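Local coordinates for protein Exo-beta-1,3-galactanase (Bifidobacterium bifidum, PDB 5FLW) that probably hydrolyses beta-1,3-galactan chains from one end as a glycoside hydrolase family 43 enzyme with a five-bladed beta-propeller fold, at residues Thr31-Gly36 against Val48-Thr53; Gly63-Val68 against Gly121-Gln126; Thr182-Gly187 against Gly204-Ser209; Asn215-Ala220 against Lys231-Glu236; Gly265-Glu270 against Glu299-Arg304. All blocks are in the same frame, centred on the assembly; numbering follows the deposited sequence.

Interaction 1: residues Thr31-Gly36 against Val48-Thr53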
# COMPACT_ATOMS: atom_id res chain seq x y z
N THR A 31 -0.72 -17.97 4.81
CA THR A 31 -0.75 -16.90 5.80
C THR A 31 -0.57 -15.54 5.14
O THR A 31 0.25 -15.39 4.23
CB THR A 31 0.37 -17.17 6.81
OG1 THR A 31 0.11 -18.43 7.45
CG2 THR A 31 0.48 -16.06 7.85
N TRP A 32 -1.35 -14.55 5.60
CA TRP A 32 -1.21 -13.17 5.17
C TRP A 32 -0.17 -12.46 6.04
O TRP A 32 -0.19 -12.59 7.27
CB TRP A 32 -2.54 -12.42 5.24
CG TRP A 32 -3.46 -12.80 4.08
CD1 TRP A 32 -4.46 -13.73 4.09
CD2 TRP A 32 -3.44 -12.25 2.75
NE1 TRP A 32 -5.06 -13.81 2.84
CE2 TRP A 32 -4.45 -12.90 2.01
CE3 TRP A 32 -2.68 -11.25 2.13
CZ2 TRP A 32 -4.72 -12.60 0.68
CZ3 TRP A 32 -2.93 -10.96 0.79
CH2 TRP A 32 -3.95 -11.63 0.08
N TYR A 33 0.73 -11.72 5.39
CA TYR A 33 1.74 -10.92 6.06
C TYR A 33 1.45 -9.45 5.80
O TYR A 33 1.40 -9.03 4.64
CB TYR A 33 3.13 -11.25 5.52
CG TYR A 33 3.60 -12.63 5.91
CD1 TYR A 33 3.02 -13.76 5.35
CD2 TYR A 33 4.62 -12.80 6.86
CE1 TYR A 33 3.44 -15.04 5.71
CE2 TYR A 33 5.05 -14.08 7.23
CZ TYR A 33 4.44 -15.20 6.65
OH TYR A 33 4.84 -16.48 6.99
N ALA A 34 1.30 -8.66 6.87
CA ALA A 34 1.15 -7.21 6.77
C ALA A 34 2.45 -6.53 7.21
O ALA A 34 3.09 -6.95 8.18
CB ALA A 34 -0.00 -6.72 7.66
N TYR A 35 2.82 -5.46 6.50
CA TYR A 35 3.99 -4.65 6.86
C TYR A 35 3.49 -3.22 7.04
O TYR A 35 3.00 -2.63 6.08
CB TYR A 35 5.07 -4.74 5.76
CG TYR A 35 5.51 -6.18 5.51
CD1 TYR A 35 6.56 -6.77 6.27
CD2 TYR A 35 4.84 -6.99 4.57
CE1 TYR A 35 6.95 -8.10 6.07
CE2 TYR A 35 5.22 -8.33 4.39
CZ TYR A 35 6.27 -8.88 5.13
OH TYR A 35 6.66 -10.18 4.94
N GLY A 36 3.62 -2.67 8.25
CA GLY A 36 3.04 -1.37 8.55
C GLY A 36 4.03 -0.38 9.13
O GLY A 36 5.11 -0.75 9.62
N VAL A 48 9.55 -0.71 10.63
CA VAL A 48 8.46 -1.38 9.95
C VAL A 48 8.04 -2.57 10.81
O VAL A 48 8.87 -3.43 11.15
CB VAL A 48 8.86 -1.83 8.54
CG1 VAL A 48 7.71 -2.63 7.89
CG2 VAL A 48 9.22 -0.61 7.68
N CYS A 49 6.75 -2.60 11.16
CA CYS A 49 6.15 -3.67 11.95
C CYS A 49 5.56 -4.74 11.03
O CYS A 49 4.88 -4.42 10.05
CB CYS A 49 5.01 -3.09 12.80
SG CYS A 49 5.61 -1.97 14.08
N CYS A 50 5.75 -6.01 11.41
CA CYS A 50 5.19 -7.14 10.68
C CYS A 50 4.14 -7.85 11.53
O CYS A 50 4.38 -8.11 12.71
CB CYS A 50 6.29 -8.13 10.28
SG CYS A 50 5.72 -9.60 9.42
N TYR A 51 2.98 -8.16 10.92
CA TYR A 51 1.94 -8.96 11.55
C TYR A 51 1.47 -10.04 10.58
O TYR A 51 1.50 -9.86 9.36
CB TYR A 51 0.70 -8.13 11.93
CG TYR A 51 1.04 -6.94 12.79
CD1 TYR A 51 1.40 -5.72 12.21
CD2 TYR A 51 1.04 -7.04 14.19
CE1 TYR A 51 1.77 -4.63 12.98
CE2 TYR A 51 1.42 -5.95 14.97
CZ TYR A 51 1.76 -4.75 14.36
OH TYR A 51 2.11 -3.69 15.15
N THR A 52 1.02 -11.18 11.12
CA THR A 52 0.42 -12.22 10.30
C THR A 52 -1.03 -12.49 10.72
O THR A 52 -1.42 -12.26 11.87
CB THR A 52 1.21 -13.53 10.33
OG1 THR A 52 1.42 -13.91 11.70
CG2 THR A 52 2.56 -13.37 9.62
N THR A 53 -1.80 -13.00 9.76
CA THR A 53 -3.19 -13.35 10.02
C THR A 53 -3.62 -14.41 9.02
O THR A 53 -3.07 -14.52 7.91
CB THR A 53 -4.13 -12.13 9.95
OG1 THR A 53 -5.41 -12.44 10.50
CG2 THR A 53 -4.29 -11.64 8.50
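The methyl CG2 of Thr52 lies over one face of the Tyr33 ring, a CH-pi contact with CG2 3.7 Å from the ring centroid. The two side chains run side by side from a non-hydrogen-bonded pair, where backbones come close and a beta-branched residue can offer its methyl to a ring. Thr52 turns CG2 anti to its carbonyl carbon (chi1 52°, measured to OG1), which lays the methyl on the ring and leaves OG1 to His62 NE2. The same methyl side meets Thr31, whose CG2 is 3.6 Å from Thr52 CB. Farther along this face, Cys50 SG approaches the Tyr35 ring obliquely, 3.9 Å from Tyr35 CE1. Six backbone hydrogen bonds tie Trp32, Ala34 and Gly36 to Thr53, Tyr51 and Cys49; the straightest runs from Ala34 N to Tyr51 O, 2.8 Å long with 172° at the hydrogen. On the opposite face, Trp32 CB packs on Thr53 CG2. The hairpin forms the middle of an antiparallel four-stranded propeller blade, with strand 24-28 beside 31-37 and strand 60-66 beside 48-53.

Interaction 2: residues Gly63-Val68 against Gly121-Gln126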
# COMPACT_ATOMS: atom_id res chain seq x y z
N GLY A 63 7.11 -8.33 15.38
CA GLY A 63 8.04 -7.30 15.79
C GLY A 63 8.45 -6.39 14.66
O GLY A 63 7.88 -6.38 13.57
N ILE A 64 9.47 -5.58 14.95
CA ILE A 64 10.04 -4.66 13.97
C ILE A 64 10.99 -5.46 13.07
O ILE A 64 11.99 -6.00 13.55
CB ILE A 64 10.76 -3.49 14.66
CG1 ILE A 64 9.74 -2.62 15.44
CG2 ILE A 64 11.53 -2.63 13.66
CD1 ILE A 64 10.32 -1.55 16.32
N VAL A 65 10.67 -5.52 11.77
CA VAL A 65 11.44 -6.29 10.80
C VAL A 65 12.39 -5.43 9.95
O VAL A 65 13.30 -5.99 9.32
CB VAL A 65 10.53 -7.20 9.92
CG1 VAL A 65 9.72 -8.15 10.81
CG2 VAL A 65 9.58 -6.39 9.03
N LEU A 66 12.20 -4.11 9.92
CA LEU A 66 13.18 -3.17 9.37
C LEU A 66 13.38 -2.10 10.44
O LEU A 66 12.45 -1.35 10.75
CB LEU A 66 12.73 -2.57 8.03
CG LEU A 66 13.67 -1.50 7.45
CD1 LEU A 66 15.05 -2.06 7.20
CD2 LEU A 66 13.09 -0.84 6.18
N ASP A 67 14.56 -2.07 11.03
CA ASP A 67 14.82 -1.19 12.15
C ASP A 67 15.09 0.24 11.67
O ASP A 67 15.45 0.48 10.52
CB ASP A 67 16.07 -1.64 12.90
CG ASP A 67 15.84 -2.87 13.74
OD1 ASP A 67 14.77 -2.96 14.38
OD2 ASP A 67 16.74 -3.75 13.78
N VAL A 68 14.92 1.18 12.61
CA VAL A 68 15.56 2.47 12.47
C VAL A 68 17.06 2.24 12.27
O VAL A 68 17.67 1.40 12.94
CB VAL A 68 15.31 3.31 13.74
CG1 VAL A 68 15.96 4.67 13.59
CG2 VAL A 68 13.83 3.45 14.02
N GLY A 121 11.90 -11.10 8.15
CA GLY A 121 13.16 -10.41 8.30
C GLY A 121 14.20 -11.19 9.10
O GLY A 121 14.14 -12.41 9.17
N PRO A 122 15.18 -10.48 9.68
CA PRO A 122 15.40 -9.03 9.58
C PRO A 122 15.72 -8.58 8.16
O PRO A 122 16.41 -9.30 7.43
CB PRO A 122 16.60 -8.78 10.50
CG PRO A 122 17.31 -10.09 10.54
CD PRO A 122 16.23 -11.15 10.49
N PHE A 123 15.20 -7.43 7.74
CA PHE A 123 15.52 -6.85 6.44
C PHE A 123 16.78 -5.99 6.59
O PHE A 123 16.94 -5.24 7.56
CB PHE A 123 14.33 -6.04 5.88
CG PHE A 123 13.15 -6.91 5.41
CD1 PHE A 123 12.25 -7.45 6.32
CD2 PHE A 123 12.99 -7.22 4.07
CE1 PHE A 123 11.20 -8.27 5.89
CE2 PHE A 123 11.93 -8.03 3.63
CZ PHE A 123 11.04 -8.56 4.55
N ALA A 124 17.70 -6.14 5.63
CA ALA A 124 18.93 -5.36 5.60
C ALA A 124 18.76 -4.22 4.59
O ALA A 124 18.51 -4.46 3.40
CB ALA A 124 20.10 -6.25 5.21
N PHE A 125 18.89 -2.99 5.07
CA PHE A 125 18.73 -1.80 4.23
C PHE A 125 19.92 -1.66 3.28
O PHE A 125 21.08 -1.59 3.72
CB PHE A 125 18.65 -0.59 5.15
CG PHE A 125 18.47 0.72 4.43
CD1 PHE A 125 17.66 0.83 3.30
CD2 PHE A 125 19.08 1.88 4.93
CE1 PHE A 125 17.49 2.08 2.66
CE2 PHE A 125 18.90 3.12 4.30
CZ PHE A 125 18.11 3.22 3.18
N GLN A 126 19.62 -1.54 1.97
CA GLN A 126 20.65 -1.48 0.93
C GLN A 126 20.75 -0.12 0.24
O GLN A 126 21.71 0.62 0.49
CB GLN A 126 20.52 -2.63 -0.07
CG GLN A 126 20.69 -3.96 0.64
CD GLN A 126 20.93 -5.14 -0.29
OE1 GLN A 126 20.51 -5.15 -1.44
NE2 GLN A 126 21.59 -6.16 0.24
O HOH W 1 16.41 -4.23 10.05
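Phe123 N points at Val65 O in an almost straight hydrogen bond of 2.9 Å (175° at the hydrogen). The same carbonyl oxygen lies in the plane of the Phe123 ring at its edge, 3.5 Å from CD1. Beside it, Val65 CG2 packs 3.9 Å from Phe123 CD1; a chi1 of -58° sets CG2 between the backbone N and the carbonyl carbon, alongside the ring. Leu66 CD1 reaches Phe123 O and, more loosely, Phe125 CB. Replacing Phe123 by an alanine would probably leave Val65 CG2 without its aromatic neighbour and open a gap towards Met97. Two adjacent blades of the propeller meet here, the edge strand 60-66 of one meeting the chain that leads into strand 124-129 of the next. A water extends the join, accepting from Asp67 N at 3.0 Å and donating to Phe123 O at 2.7 Å. The cis peptide before Pro122 and the positive phi of Gly121 shape the approach to Phe123. The ring also touches Tyr95 and Met97 of strand 95-102 and Ala114 and Ala116 of strand 110-116.

Interaction 3: residues Thr182-Gly187 against Gly204-Ser209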
# COMPACT_ATOMS: atom_id res chain seq x y z
N THR A 182 -8.24 11.55 -14.40
CA THR A 182 -9.07 12.26 -15.37
C THR A 182 -9.33 13.70 -14.91
O THR A 182 -9.77 13.93 -13.78
CB THR A 182 -10.41 11.51 -15.52
OG1 THR A 182 -10.16 10.12 -15.79
CG2 THR A 182 -11.24 12.13 -16.66
N ASP A 183 -9.07 14.66 -15.80
CA ASP A 183 -9.30 16.07 -15.50
C ASP A 183 -8.58 16.49 -14.22
O ASP A 183 -9.11 17.28 -13.42
CB ASP A 183 -10.80 16.39 -15.39
CG ASP A 183 -11.59 16.03 -16.65
OD1 ASP A 183 -11.08 16.24 -17.78
OD2 ASP A 183 -12.74 15.57 -16.49
N TYR A 184 -7.37 15.96 -14.00
CA TYR A 184 -6.63 16.21 -12.76
C TYR A 184 -5.19 16.46 -13.17
O TYR A 184 -4.71 15.83 -14.13
CB TYR A 184 -6.69 14.99 -11.82
CG TYR A 184 -6.53 15.28 -10.33
CD1 TYR A 184 -7.31 16.25 -9.69
CD2 TYR A 184 -5.66 14.51 -9.54
CE1 TYR A 184 -7.20 16.48 -8.30
CE2 TYR A 184 -5.53 14.73 -8.16
CZ TYR A 184 -6.30 15.72 -7.55
OH TYR A 184 -6.17 15.93 -6.19
N PRO A 185 -4.49 17.38 -12.50
CA PRO A 185 -3.10 17.69 -12.87
C PRO A 185 -2.08 16.69 -12.34
O PRO A 185 -0.88 16.87 -12.59
CB PRO A 185 -2.86 19.08 -12.25
CG PRO A 185 -4.18 19.53 -11.67
CD PRO A 185 -4.96 18.26 -11.42
N TYR A 186 -2.53 15.66 -11.61
CA TYR A 186 -1.63 14.75 -10.92
C TYR A 186 -2.14 13.33 -11.06
O TYR A 186 -3.31 13.09 -11.38
CB TYR A 186 -1.61 15.06 -9.41
CG TYR A 186 -1.34 16.50 -9.12
CD1 TYR A 186 -0.04 16.99 -9.24
CD2 TYR A 186 -2.37 17.38 -8.77
CE1 TYR A 186 0.24 18.32 -9.00
CE2 TYR A 186 -2.10 18.72 -8.52
CZ TYR A 186 -0.78 19.18 -8.64
OH TYR A 186 -0.45 20.50 -8.40
N GLY A 187 -1.25 12.38 -10.76
CA GLY A 187 -1.70 11.04 -10.47
C GLY A 187 -2.34 11.00 -9.09
O GLY A 187 -2.28 11.95 -8.31
N GLY A 204 -6.65 4.65 -6.21
CA GLY A 204 -5.83 5.67 -5.57
C GLY A 204 -6.69 6.76 -4.95
O GLY A 204 -7.92 6.78 -5.09
N SER A 205 -6.02 7.68 -4.26
CA SER A 205 -6.66 8.77 -3.54
C SER A 205 -6.30 10.13 -4.15
O SER A 205 -5.18 10.34 -4.63
CB SER A 205 -6.28 8.77 -2.06
OG SER A 205 -4.88 8.65 -1.88
N GLN A 206 -7.26 11.06 -4.10
CA GLN A 206 -6.94 12.42 -4.52
C GLN A 206 -5.95 13.04 -3.53
O GLN A 206 -5.69 12.50 -2.45
CB GLN A 206 -8.20 13.28 -4.68
CG GLN A 206 -9.26 12.61 -5.55
CD GLN A 206 -10.50 13.49 -5.74
OE1 GLN A 206 -11.65 13.06 -5.54
NE2 GLN A 206 -10.29 14.74 -6.11
N LEU A 207 -5.37 14.17 -3.94
CA LEU A 207 -4.37 14.90 -3.15
C LEU A 207 -5.13 16.00 -2.43
O LEU A 207 -5.33 17.09 -2.96
CB LEU A 207 -3.28 15.47 -4.06
CG LEU A 207 -2.56 14.45 -4.96
CD1 LEU A 207 -1.50 15.13 -5.81
CD2 LEU A 207 -1.91 13.37 -4.15
N THR A 208 -5.59 15.70 -1.21
CA THR A 208 -6.35 16.66 -0.41
C THR A 208 -5.79 16.74 1.00
O THR A 208 -6.51 16.97 1.96
CB THR A 208 -7.85 16.30 -0.35
OG1 THR A 208 -8.02 15.05 0.32
CG2 THR A 208 -8.43 16.20 -1.75
N SER A 209 -4.48 16.53 1.11
CA SER A 209 -3.77 16.55 2.38
C SER A 209 -4.40 15.65 3.44
O SER A 209 -4.67 14.49 3.17
CB SER A 209 -3.53 17.98 2.89
OG SER A 209 -4.73 18.74 2.98
O HOH W 2 -7.78 17.46 -5.10
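The polar part of this contact centres on the hydroxyl of Tyr184, which accepts a hydrogen bond from Leu207 N at 3.0 Å, 158° at the hydrogen. A water sits in the ring plane, 2.5 Å from Tyr184 OH, and donates a longer bond to Leu207 O, so the phenol end and a water together engage both backbone polar atoms of Leu207. Tyr184 reaches this far because CG is anti to its backbone N (chi1 -154°), and a tyrosine suits the place by spanning the separation between two loops. Of the apolar contacts, the main one is Leu207 CD1 against Tyr186, 3.6 Å from CG and about as close to CB, approaching the ring obliquely. Leu207 CG lies a looser 4.4 Å from Tyr184 CE2, so the leucine touches both tyrosines. A phenylalanine in place of Tyr184 would probably leave Leu207 N without its acceptor and the water without its hydroxyl mate. Arg156 touches both Tyr186 and Leu207 from another loop. In the fold this is loop-to-loop packing at the surface of a beta-propeller: the connection between strands 172-179 and 191-196, which leads from one blade to the next, meets the loop following strand 199-205.

Interaction 4: residues Asn215-Ala220 against Lys231-Glu236. Unlike the reference sequence in segment 231-236: Glu236 (reference Lys).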
# COMPACT_ATOMS: atom_id res chain seq x y z
N ASN A 215 -12.13 8.54 -3.31
CA ASN A 215 -11.07 7.84 -4.03
C ASN A 215 -11.62 7.25 -5.34
O ASN A 215 -12.84 7.09 -5.53
CB ASN A 215 -10.48 6.73 -3.16
CG ASN A 215 -9.76 7.25 -1.89
OD1 ASN A 215 -9.34 6.44 -1.06
ND2 ASN A 215 -9.65 8.57 -1.72
N LYS A 216 -10.71 6.93 -6.27
CA LYS A 216 -11.14 6.50 -7.60
C LYS A 216 -10.32 5.30 -8.09
O LYS A 216 -9.26 4.95 -7.54
CB LYS A 216 -11.03 7.64 -8.62
CG LYS A 216 -11.65 8.93 -8.18
CD LYS A 216 -11.68 9.93 -9.34
CE LYS A 216 -12.47 11.16 -8.96
NZ LYS A 216 -12.45 12.20 -10.02
N TYR A 217 -10.82 4.70 -9.18
CA TYR A 217 -10.14 3.58 -9.82
C TYR A 217 -10.18 3.71 -11.35
O TYR A 217 -11.04 4.39 -11.94
CB TYR A 217 -10.68 2.22 -9.36
CG TYR A 217 -12.03 1.87 -9.96
CD1 TYR A 217 -13.20 2.51 -9.52
CD2 TYR A 217 -12.15 0.91 -10.96
CE1 TYR A 217 -14.45 2.22 -10.07
CE2 TYR A 217 -13.41 0.60 -11.52
CZ TYR A 217 -14.55 1.25 -11.07
OH TYR A 217 -15.79 0.94 -11.61
N SER A 218 -9.23 3.01 -11.99
CA SER A 218 -9.12 2.92 -13.44
C SER A 218 -8.83 1.47 -13.79
O SER A 218 -8.31 0.72 -12.96
CB SER A 218 -8.02 3.86 -13.95
OG SER A 218 -7.85 3.79 -15.34
N THR A 219 -9.20 1.06 -15.02
CA THR A 219 -8.98 -0.30 -15.49
C THR A 219 -8.22 -0.29 -16.82
O THR A 219 -8.23 0.70 -17.56
CB THR A 219 -10.29 -1.11 -15.67
OG1 THR A 219 -11.10 -0.48 -16.67
CG2 THR A 219 -11.08 -1.13 -14.37
N ALA A 220 -7.55 -1.41 -17.10
CA ALA A 220 -6.81 -1.60 -18.34
C ALA A 220 -6.58 -3.09 -18.54
O ALA A 220 -6.58 -3.86 -17.58
CB ALA A 220 -5.48 -0.82 -18.35
N LYS A 231 -12.96 6.75 -12.02
CA LYS A 231 -14.31 6.67 -11.50
C LYS A 231 -14.35 6.41 -10.00
O LYS A 231 -13.41 5.87 -9.43
CB LYS A 231 -15.08 5.54 -12.18
CG LYS A 231 -15.37 5.76 -13.65
CD LYS A 231 -16.11 4.57 -14.23
CE LYS A 231 -16.42 4.78 -15.70
NZ LYS A 231 -17.13 3.61 -16.28
N LEU A 232 -15.27 6.88 -9.33
CA LEU A 232 -15.41 6.64 -7.91
C LEU A 232 -15.84 5.20 -7.67
O LEU A 232 -16.63 4.66 -8.43
CB LEU A 232 -16.52 7.54 -7.35
CG LEU A 232 -16.23 8.90 -6.72
CD1 LEU A 232 -15.76 9.90 -7.77
CD2 LEU A 232 -17.46 9.44 -6.01
N PHE A 233 -15.33 4.58 -6.61
CA PHE A 233 -15.80 3.25 -6.21
C PHE A 233 -16.69 3.22 -4.96
O PHE A 233 -17.36 2.21 -4.73
CB PHE A 233 -14.67 2.21 -6.10
CG PHE A 233 -13.52 2.62 -5.20
CD1 PHE A 233 -12.46 3.37 -5.69
CD2 PHE A 233 -13.51 2.23 -3.86
CE1 PHE A 233 -11.39 3.75 -4.86
CE2 PHE A 233 -12.44 2.61 -3.01
CZ PHE A 233 -11.39 3.36 -3.52
N ALA A 234 -16.68 4.27 -4.14
CA ALA A 234 -17.61 4.46 -3.03
C ALA A 234 -18.61 5.57 -3.36
O ALA A 234 -18.43 6.32 -4.33
CB ALA A 234 -16.81 4.83 -1.77
N PRO A 235 -19.68 5.72 -2.57
CA PRO A 235 -20.69 6.73 -2.91
C PRO A 235 -20.11 8.13 -2.93
O PRO A 235 -19.18 8.47 -2.17
CB PRO A 235 -21.75 6.55 -1.82
CG PRO A 235 -21.56 5.18 -1.30
CD PRO A 235 -20.12 4.83 -1.47
N GLU A 236 -20.64 8.94 -3.83
CA GLU A 236 -20.22 10.33 -3.92
C GLU A 236 -20.47 11.05 -2.60
O GLU A 236 -21.57 10.99 -2.04
CB GLU A 236 -20.97 11.01 -5.06
CG GLU A 236 -20.58 12.45 -5.31
CD GLU A 236 -21.24 13.02 -6.55
OE1 GLU A 236 -22.41 12.62 -6.86
OE2 GLU A 236 -20.61 13.92 -7.19
O HOH W 3 -15.09 6.77 -4.12
O HOH W 4 -17.88 2.57 -10.83
O HOH W 5 -16.89 0.94 -14.71
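The Phe233 ring meets Tyr217, Lys216 and Asn215 together, with Tyr217 CD1 near its plane at the edge and Asn215 CB approaching obliquely, 3.5 Å from Phe233 CZ. These residues belong to a beta hairpin, the third and fourth strands of a propeller blade. The Tyr217 ring in turn has Leu232 O in its plane at the edge, while Phe233 CB comes obliquely to within 3.7 Å of Tyr217 CD1. Both aromatics hold CG between the backbone N and the carbonyl carbon (chi1 75° in Tyr217, 54° in Phe233), which brings their side chains across each other. The hydrogen-bonded pair is Tyr217 with Lys231, joined by Tyr217 N to Lys231 O at 2.9 Å and Lys231 N to Tyr217 O at 3.0 Å. At the neighbouring pair the side chains diverge, yet the extended chain of Lys216 passes across Leu232, its CE 3.7 Å from Leu232 CD1. The tyrosine hydroxyl bonds to Ala290 N at strand 289-291 of the next blade, and Phe233 meets Phe203 of strand 199-205 edge to face. Where the strands part, a water bridges them, donating to Asn215 O at 2.7 Å and accepting from Ala234 N at 3.0 Å.

Interaction 5: residues Gly265-Glu270 against Glu299-Arg304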
# COMPACT_ATOMS: atom_id res chain seq x y z
N GLY A 265 -8.45 0.85 4.22
CA GLY A 265 -8.07 2.24 4.13
C GLY A 265 -7.65 2.75 5.49
O GLY A 265 -8.03 2.21 6.53
N ASP A 266 -6.83 3.80 5.49
CA ASP A 266 -6.34 4.43 6.71
C ASP A 266 -7.20 5.63 7.09
O ASP A 266 -7.53 6.45 6.23
CB ASP A 266 -4.89 4.91 6.54
CG ASP A 266 -3.91 3.76 6.41
OD1 ASP A 266 -3.66 3.07 7.41
OD2 ASP A 266 -3.40 3.52 5.30
N ARG A 267 -7.53 5.75 8.39
CA ARG A 267 -8.11 6.96 9.00
C ARG A 267 -7.01 7.67 9.78
O ARG A 267 -6.88 7.49 10.99
CB ARG A 267 -9.24 6.61 9.96
CG ARG A 267 -10.54 6.49 9.31
CD ARG A 267 -11.74 6.68 10.24
NE ARG A 267 -12.90 6.52 9.38
CZ ARG A 267 -14.11 6.20 9.79
NH1 ARG A 267 -14.37 6.01 11.09
NH2 ARG A 267 -15.07 6.08 8.88
N TRP A 268 -6.24 8.50 9.07
CA TRP A 268 -5.06 9.12 9.65
C TRP A 268 -5.45 10.15 10.70
O TRP A 268 -6.28 11.03 10.45
CB TRP A 268 -4.24 9.80 8.55
CG TRP A 268 -3.71 8.87 7.52
CD1 TRP A 268 -4.10 8.78 6.20
CD2 TRP A 268 -2.66 7.91 7.70
NE1 TRP A 268 -3.35 7.81 5.55
CE2 TRP A 268 -2.45 7.28 6.45
CE3 TRP A 268 -1.84 7.55 8.78
CZ2 TRP A 268 -1.45 6.29 6.27
CZ3 TRP A 268 -0.87 6.58 8.60
CH2 TRP A 268 -0.67 5.97 7.36
N GLN A 269 -4.83 10.05 11.86
CA GLN A 269 -5.06 10.98 12.97
C GLN A 269 -3.80 11.82 13.15
O GLN A 269 -2.83 11.37 13.76
CB GLN A 269 -5.43 10.19 14.23
CG GLN A 269 -6.77 9.45 14.07
CD GLN A 269 -7.97 10.38 14.11
OE1 GLN A 269 -8.37 10.94 13.09
NE2 GLN A 269 -8.54 10.57 15.29
N GLU A 270 -3.84 13.04 12.61
CA GLU A 270 -2.65 13.87 12.51
C GLU A 270 -1.93 14.05 13.85
O GLU A 270 -0.69 14.10 13.89
CB GLU A 270 -3.03 15.22 11.88
CG GLU A 270 -1.94 16.29 11.90
CD GLU A 270 -2.31 17.51 11.13
OE1 GLU A 270 -3.51 17.74 10.89
OE2 GLU A 270 -1.39 18.31 10.81
N GLU A 299 -18.90 -2.29 12.32
CA GLU A 299 -18.57 -1.53 13.52
C GLU A 299 -17.99 -0.15 13.18
O GLU A 299 -17.57 0.11 12.05
CB GLU A 299 -17.65 -2.33 14.44
CG GLU A 299 -16.26 -2.46 13.96
CD GLU A 299 -15.46 -3.36 14.89
OE1 GLU A 299 -14.89 -2.85 15.87
OE2 GLU A 299 -15.43 -4.59 14.65
N GLY A 300 -17.98 0.72 14.17
CA GLY A 300 -17.53 2.09 13.95
C GLY A 300 -18.55 2.87 13.13
O GLY A 300 -19.67 2.42 12.88
N THR A 301 -18.14 4.05 12.66
CA THR A 301 -19.04 4.97 11.96
C THR A 301 -18.47 5.33 10.60
O THR A 301 -17.26 5.29 10.38
CB THR A 301 -19.29 6.25 12.78
OG1 THR A 301 -18.05 6.82 13.19
CG2 THR A 301 -20.13 5.93 14.01
N THR A 302 -19.38 5.68 9.68
CA THR A 302 -19.01 6.02 8.30
C THR A 302 -18.18 7.30 8.22
O THR A 302 -17.49 7.53 7.22
CB THR A 302 -20.26 6.14 7.44
OG1 THR A 302 -21.11 7.16 7.99
CG2 THR A 302 -21.04 4.84 7.46
N HIS A 303 -18.23 8.12 9.24
CA HIS A 303 -17.35 9.26 9.35
C HIS A 303 -16.83 9.28 10.77
O HIS A 303 -17.57 8.96 11.71
CB HIS A 303 -18.10 10.56 9.08
CG HIS A 303 -17.19 11.73 8.93
ND1 HIS A 303 -16.69 12.43 10.01
CD2 HIS A 303 -16.67 12.32 7.82
CE1 HIS A 303 -15.90 13.40 9.58
NE2 HIS A 303 -15.88 13.36 8.26
N ARG A 304 -15.55 9.62 10.94
CA ARG A 304 -14.93 9.60 12.26
C ARG A 304 -15.49 10.74 13.09
O ARG A 304 -16.13 11.67 12.55
CB ARG A 304 -13.41 9.73 12.17
CG ARG A 304 -12.95 11.16 12.01
CD ARG A 304 -11.48 11.19 11.65
NE ARG A 304 -11.28 10.80 10.27
CZ ARG A 304 -10.09 10.64 9.69
NH1 ARG A 304 -8.98 10.82 10.40
NH2 ARG A 304 -10.02 10.29 8.41
OXT ARG A 304 -15.29 10.72 14.31
O HOH W 6 -7.55 9.24 6.59
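Thr301 O is gripped by both terminal nitrogens of Arg267, NH2 at 2.8 Å and NH1 at 3.1 Å. The guanidinium meets it end-on, the oxygen lying in the guanidinium plane; the NH2 bond is the straighter, 153° at the hydrogen against 136°. Arg267 is extended from CG to NE, which carries its end across to the C-terminal segment, and Arg267 NE and NH2 also bond to Asp242 O and Tyr241 O respectively. An arginine suits this buried place because its several N-H groups can serve several carbonyls at once. Arg304, the last residue, runs past it in the opposite direction. Its NH1 donates to Trp268 O at 2.7 Å, from well above that carbonyl plane, and, in one of two conformers of Gln269, to its OE1, a bond less certain for that reason. Both acceptors lie at the edge of the Arg304 guanidinium, near its plane, and one of its faces rests over Arg267 CB and CG. The two guanidinium planes are 25° apart, and the like charges are probably eased by the carbonyls around them and by the salt bridge of Arg304 NE to Asp242. A water accepts from Arg304 NH2 and Trp268 N and donates to Asp266 O. The chain terminus is thus fastened to the loop that follows strand 261-266 of the last blade, beside helix 239-242, with strand 278-286 next to 261-266 in the sheet.

How the interactions relate
The five contacts are spread over the beta-propeller and follow one another along the chain. Interactions 1 and 2 touch, their centres 13 Å apart: Val48 O and Val65 N lie 2.8 Å apart, probably hydrogen-bonded, so the blade holding interaction 1 runs directly into the blade junction of interaction 2. Interactions 3 and 4 form a second such pair, centres 12 Å apart, probably linked by Gly204 N to Lys216 O at 3.0 Å between neighbouring strands. These pairs lie on opposite sides of the chain's centre, interactions 2 and 4 being about 35 Å apart between centres. Interaction 5 touches none of the others, its nearest atoms about 6 Å from interaction 3, 7 Å from interaction 4 and 8 Å from interaction 1.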